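Local coordinates for protein pyrrolidone-carboxylate peptidase (Deinococcus radiodurans R1, PDB 5Z48) that probably removes N-terminal pyroglutamate (5-oxoproline) from peptides as a cysteine exopeptidase, and forms a homotetramer, at residues B[21-34]-B[194-206]. Sequence-based numbering, arbitrary orientation.
Sequences PSAQAAQELHGLEL and QSEITRAVRVAAE
Gln194, in the first turn of helix 194-206, fits as a knob into the hole formed by Pro21, Gln24, Ala25 and Glu28. It sends its CG away from the backbone N (chi1 -179°) and bends at chi2, which brings its amide to the opening turn of helix 21-29, where NE2 donates to Pro21 O at 3.2 Å, in the carbonyl plane. That oxygen also accepts Ala25 N, so two donors grip it. Proline suits this first turn, where its missing N-H costs no helical bond. Gln194 NE2 also gives a nearly straight bond (175°) to Thr198 OG1, which donates to Glu28 OE2 at 2.9 Å from above the carboxylate plane. Threonine suits its place because its hydroxyl both accepts and donates, while its CG2 packs against Leu29. Glutamine can donate and accept at once, and Asn175 binds its OE1; an alanine in place of Gln194 would probably open a gap between the helices and leave the Thr198 hydroxyl, Pro21 O and Asn175 without the amide they share.

Apolar contacts continue the seam. Ala25 is small enough to let its CA come within 4.7 Å of Thr198 CA, Ile197 CD1 meets Pro21 CB, and Leu29 CD1 reaches Val201 CG1 at 3.8 Å.

Where a type II turn begun at Leu29 ends, Leu32 CD1 lies 3.7 Å above the guanidinium plane of Arg202, offset toward the rim, and Arg202 NE is held by Glu206 OE2 in a salt bridge. Leu34 crosses the Glu206 side chain at about a right angle, its CD2 touching Glu206 CG.

The axes cross at -61°, 9.0 Å apart, joining two helices beside the parallel strands of the alpha/beta fold of peptidase C15, with the side chain of Pro21 about 7 Å from the bound pyroglutamate.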
loop_
_atom_site.group_PDB
_atom_site.type_symbol
_atom_site.label_atom_id
_atom_site.label_comp_id
_atom_site.label_asym_id
_atom_site.label_seq_id
_atom_site.Cartn_x
_atom_site.Cartn_y
_atom_site.Cartn_z
ATOM N N PRO B 21 10.610 18.026 -6.676
ATOM C CA PRO B 21 9.488 18.874 -7.124
ATOM C C PRO B 21 9.275 20.092 -6.239
ATOM O O PRO B 21 8.687 21.063 -6.712
ATOM C CB PRO B 21 8.271 17.941 -7.101
ATOM C CG PRO B 21 8.728 16.660 -6.415
ATOM C CD PRO B 21 10.216 16.614 -6.438
ATOM N N SER B 22 9.700 20.062 -4.978
ATOM C CA SER B 22 9.557 21.264 -4.143
ATOM C C SER B 22 10.512 22.350 -4.604
ATOM O O SER B 22 10.158 23.537 -4.617
ATOM C CB SER B 22 9.753 20.901 -2.647
ATOM O OG SER B 22 11.103 20.576 -2.313
ATOM N N ALA B 23 11.719 21.977 -5.043
ATOM C CA ALA B 23 12.609 22.970 -5.636
ATOM C C ALA B 23 12.010 23.573 -6.894
ATOM O O ALA B 23 12.118 24.793 -7.121
ATOM C CB ALA B 23 13.957 22.342 -5.963
ATOM N N GLN B 24 11.452 22.730 -7.762
ATOM C CA GLN B 24 10.889 23.253 -9.010
ATOM C C GLN B 24 9.756 24.226 -8.739
ATOM O O GLN B 24 9.627 25.241 -9.427
ATOM C CB GLN B 24 10.383 22.092 -9.870
ATOM C CG GLN B 24 11.450 21.107 -10.268
ATOM C CD GLN B 24 12.282 21.612 -11.388
ATOM O OE1 GLN B 24 11.980 22.670 -11.980
ATOM N NE2 GLN B 24 13.370 20.891 -11.698
ATOM N N ALA B 25 8.875 23.890 -7.796
ATOM C CA ALA B 25 7.752 24.777 -7.510
ATOM C C ALA B 25 8.231 26.096 -6.912
ATOM O O ALA B 25 7.706 27.158 -7.277
ATOM C CB ALA B 25 6.780 24.074 -6.570
ATOM N N ALA B 26 9.176 26.040 -5.963
ATOM C CA ALA B 26 9.680 27.292 -5.394
ATOM C C ALA B 26 10.300 28.154 -6.479
ATOM O O ALA B 26 10.092 29.382 -6.523
ATOM C CB ALA B 26 10.700 27.011 -4.277
ATOM N N GLN B 27 11.064 27.540 -7.391
ATOM C CA GLN B 27 11.700 28.314 -8.448
ATOM C C GLN B 27 10.669 28.992 -9.342
ATOM O O GLN B 27 10.825 30.172 -9.700
ATOM C CB GLN B 27 12.626 27.414 -9.277
ATOM C CG GLN B 27 13.729 28.192 -10.027
ATOM C CD GLN B 27 14.864 28.658 -9.083
ATOM O OE1 GLN B 27 15.037 28.120 -7.996
ATOM N NE2 GLN B 27 15.699 29.581 -9.564
ATOM N N GLU B 28 9.602 28.266 -9.715
ATOM C CA GLU B 28 8.627 28.826 -10.640
ATOM C C GLU B 28 7.805 29.933 -10.008
ATOM O O GLU B 28 7.381 30.865 -10.727
ATOM C CB GLU B 28 7.654 27.746 -11.122
ATOM C CG GLU B 28 8.199 26.649 -11.980
ATOM C CD GLU B 28 7.032 25.799 -12.496
ATOM O OE1 GLU B 28 6.124 26.388 -13.148
ATOM O OE2 GLU B 28 6.979 24.577 -12.202
ATOM N N LEU B 29 7.582 29.873 -8.693
ATOM C CA LEU B 29 6.685 30.817 -8.053
ATOM C C LEU B 29 7.414 32.017 -7.459
ATOM O O LEU B 29 6.750 32.976 -7.032
ATOM C CB LEU B 29 5.858 30.102 -6.975
ATOM C CG LEU B 29 4.926 29.034 -7.574
ATOM C CD1 LEU B 29 4.321 28.220 -6.418
ATOM C CD2 LEU B 29 3.815 29.631 -8.464
ATOM N N HIS B 30 8.746 32.044 -7.494
ATOM C CA HIS B 30 9.440 33.211 -6.951
ATOM C C HIS B 30 8.955 34.513 -7.591
ATOM O O HIS B 30 8.875 34.625 -8.816
ATOM C CB HIS B 30 10.961 33.132 -7.157
ATOM C CG HIS B 30 11.667 34.367 -6.691
ATOM N ND1 HIS B 30 11.679 34.735 -5.354
ATOM C CD2 HIS B 30 12.314 35.354 -7.367
ATOM C CE1 HIS B 30 12.328 35.878 -5.229
ATOM N NE2 HIS B 30 12.737 36.271 -6.430
ATOM N N GLY B 31 8.697 35.525 -6.752
ATOM C CA GLY B 31 8.257 36.822 -7.220
ATOM C C GLY B 31 6.785 36.939 -7.552
ATOM O O GLY B 31 6.340 38.038 -7.927
ATOM N N LEU B 32 6.010 35.860 -7.424
ATOM C CA LEU B 32 4.582 35.931 -7.711
ATOM C C LEU B 32 3.934 37.013 -6.859
ATOM O O LEU B 32 4.146 37.085 -5.641
ATOM C CB LEU B 32 3.907 34.580 -7.440
ATOM C CG LEU B 32 2.393 34.509 -7.664
ATOM C CD1 LEU B 32 2.009 34.633 -9.120
ATOM C CD2 LEU B 32 1.909 33.177 -7.024
ATOM N N GLU B 33 3.171 37.882 -7.517
ATOM C CA GLU B 33 2.382 38.875 -6.823
ATOM C C GLU B 33 1.032 38.271 -6.497
ATOM O O GLU B 33 0.349 37.746 -7.381
ATOM C CB GLU B 33 2.219 40.134 -7.670
ATOM C CG GLU B 33 3.493 40.967 -7.742
ATOM C CD GLU B 33 3.250 42.286 -8.454
ATOM O OE1 GLU B 33 2.968 42.242 -9.674
ATOM O OE2 GLU B 33 3.304 43.350 -7.792
ATOM N N LEU B 34 0.647 38.366 -5.238
ATOM C CA LEU B 34 -0.625 37.909 -4.752
ATOM C C LEU B 34 -1.472 39.096 -4.317
ATOM O O LEU B 34 -0.956 40.202 -4.115
ATOM C CB LEU B 34 -0.392 36.934 -3.586
ATOM C CG LEU B 34 0.304 35.666 -4.002
ATOM C CD1 LEU B 34 0.699 34.898 -2.777
ATOM C CD2 LEU B 34 -0.688 34.886 -4.832
ATOM N N GLN B 194 4.655 17.970 -12.751
ATOM C CA GLN B 194 5.143 19.122 -12.001
ATOM C C GLN B 194 4.147 20.287 -12.032
ATOM O O GLN B 194 4.012 21.015 -11.043
ATOM C CB GLN B 194 6.517 19.569 -12.529
ATOM C CG GLN B 194 7.061 20.765 -11.749
ATOM C CD GLN B 194 7.369 20.384 -10.305
ATOM O OE1 GLN B 194 8.015 19.370 -10.060
ATOM N NE2 GLN B 194 6.905 21.205 -9.349
ATOM N N SER B 195 3.445 20.487 -13.161
ATOM C CA SER B 195 2.529 21.630 -13.223
ATOM C C SER B 195 1.388 21.509 -12.218
ATOM O O SER B 195 0.921 22.523 -11.702
ATOM C CB SER B 195 1.957 21.797 -14.624
ATOM O OG SER B 195 1.324 20.621 -15.129
ATOM N N GLU B 196 0.943 20.291 -11.922
ATOM C CA GLU B 196 -0.067 20.098 -10.875
ATOM C C GLU B 196 0.492 20.410 -9.491
ATOM O O GLU B 196 -0.182 21.037 -8.670
ATOM C CB GLU B 196 -0.585 18.661 -10.974
ATOM C CG GLU B 196 -1.549 18.239 -9.815
ATOM C CD GLU B 196 -2.967 18.755 -9.964
ATOM O OE1 GLU B 196 -3.229 19.621 -10.853
ATOM O OE2 GLU B 196 -3.889 18.240 -9.258
ATOM N N ILE B 197 1.721 19.959 -9.212
ATOM C CA ILE B 197 2.374 20.238 -7.925
ATOM C C ILE B 197 2.553 21.734 -7.736
ATOM O O ILE B 197 2.205 22.291 -6.682
ATOM C CB ILE B 197 3.715 19.489 -7.843
ATOM C CG1 ILE B 197 3.466 17.977 -7.828
ATOM C CG2 ILE B 197 4.498 19.910 -6.595
ATOM C CD1 ILE B 197 4.757 17.125 -8.015
ATOM N N THR B 198 3.134 22.407 -8.734
ATOM C CA THR B 198 3.324 23.855 -8.617
ATOM C C THR B 198 1.996 24.572 -8.387
ATOM O O THR B 198 1.926 25.511 -7.576
ATOM C CB THR B 198 4.027 24.386 -9.879
ATOM O OG1 THR B 198 5.329 23.801 -9.951
ATOM C CG2 THR B 198 4.186 25.917 -9.874
ATOM N N ARG B 199 0.962 24.198 -9.127
ATOM C CA ARG B 199 -0.350 24.805 -8.933
ATOM C C ARG B 199 -0.855 24.578 -7.512
ATOM O O ARG B 199 -1.448 25.486 -6.910
ATOM C CB ARG B 199 -1.341 24.247 -9.949
ATOM C CG ARG B 199 -2.655 25.039 -9.952
ATOM C CD ARG B 199 -3.533 24.623 -11.114
ATOM N NE ARG B 199 -3.926 23.203 -11.065
ATOM C CZ ARG B 199 -5.102 22.765 -10.589
ATOM N NH1 ARG B 199 -6.026 23.617 -10.130
ATOM N NH2 ARG B 199 -5.398 21.465 -10.610
ATOM N N ALA B 200 -0.621 23.383 -6.940
ATOM C CA ALA B 200 -1.050 23.130 -5.561
ATOM C C ALA B 200 -0.338 24.052 -4.588
ATOM O O ALA B 200 -0.942 24.559 -3.633
ATOM C CB ALA B 200 -0.803 21.650 -5.190
ATOM N N VAL B 201 0.960 24.261 -4.792
ATOM C CA VAL B 201 1.708 25.164 -3.909
ATOM C C VAL B 201 1.184 26.590 -4.058
ATOM O O VAL B 201 1.011 27.309 -3.058
ATOM C CB VAL B 201 3.217 25.054 -4.209
ATOM C CG1 VAL B 201 4.034 26.032 -3.366
ATOM C CG2 VAL B 201 3.669 23.619 -3.925
ATOM N N ARG B 202 0.916 27.007 -5.291
ATOM C CA ARG B 202 0.391 28.348 -5.574
ATOM C C ARG B 202 -0.958 28.561 -4.889
ATOM O O ARG B 202 -1.188 29.591 -4.242
ATOM C CB ARG B 202 0.240 28.542 -7.081
ATOM C CG ARG B 202 -0.281 29.955 -7.412
ATOM C CD ARG B 202 -0.511 30.191 -8.883
ATOM N NE ARG B 202 -1.049 31.538 -9.121
ATOM C CZ ARG B 202 -0.815 32.259 -10.218
ATOM N NH1 ARG B 202 -0.032 31.770 -11.175
ATOM N NH2 ARG B 202 -1.349 33.479 -10.359
ATOM N N VAL B 203 -1.862 27.586 -5.013
ATOM C CA VAL B 203 -3.185 27.699 -4.396
ATOM C C VAL B 203 -3.070 27.788 -2.872
ATOM O O VAL B 203 -3.786 28.581 -2.230
ATOM C CB VAL B 203 -4.080 26.528 -4.872
ATOM C CG1 VAL B 203 -5.424 26.450 -4.116
ATOM C CG2 VAL B 203 -4.375 26.718 -6.343
ATOM N N ALA B 204 -2.159 27.013 -2.278
ATOM C CA ALA B 204 -1.931 27.115 -0.837
ATOM C C ALA B 204 -1.423 28.491 -0.471
ATOM O O ALA B 204 -1.891 29.076 0.512
ATOM C CB ALA B 204 -0.965 26.021 -0.357
ATOM N N ALA B 205 -0.447 29.013 -1.245
ATOM C CA ALA B 205 0.098 30.352 -0.974
ATOM C C ALA B 205 -1.000 31.411 -1.026
ATOM O O ALA B 205 -1.078 32.294 -0.152
ATOM C CB ALA B 205 1.185 30.679 -1.988
ATOM N N GLU B 206 -1.883 31.311 -2.022
ATOM C CA GLU B 206 -2.958 32.285 -2.178
ATOM C C GLU B 206 -3.933 32.212 -1.008
ATOM O O GLU B 206 -4.416 33.253 -0.526
ATOM C CB GLU B 206 -3.680 32.040 -3.522
ATOM C CG GLU B 206 -2.779 32.250 -4.749
ATOM C CD GLU B 206 -3.383 31.826 -6.099
ATOM O OE1 GLU B 206 -4.346 31.030 -6.107
ATOM O OE2 GLU B 206 -2.872 32.296 -7.149
#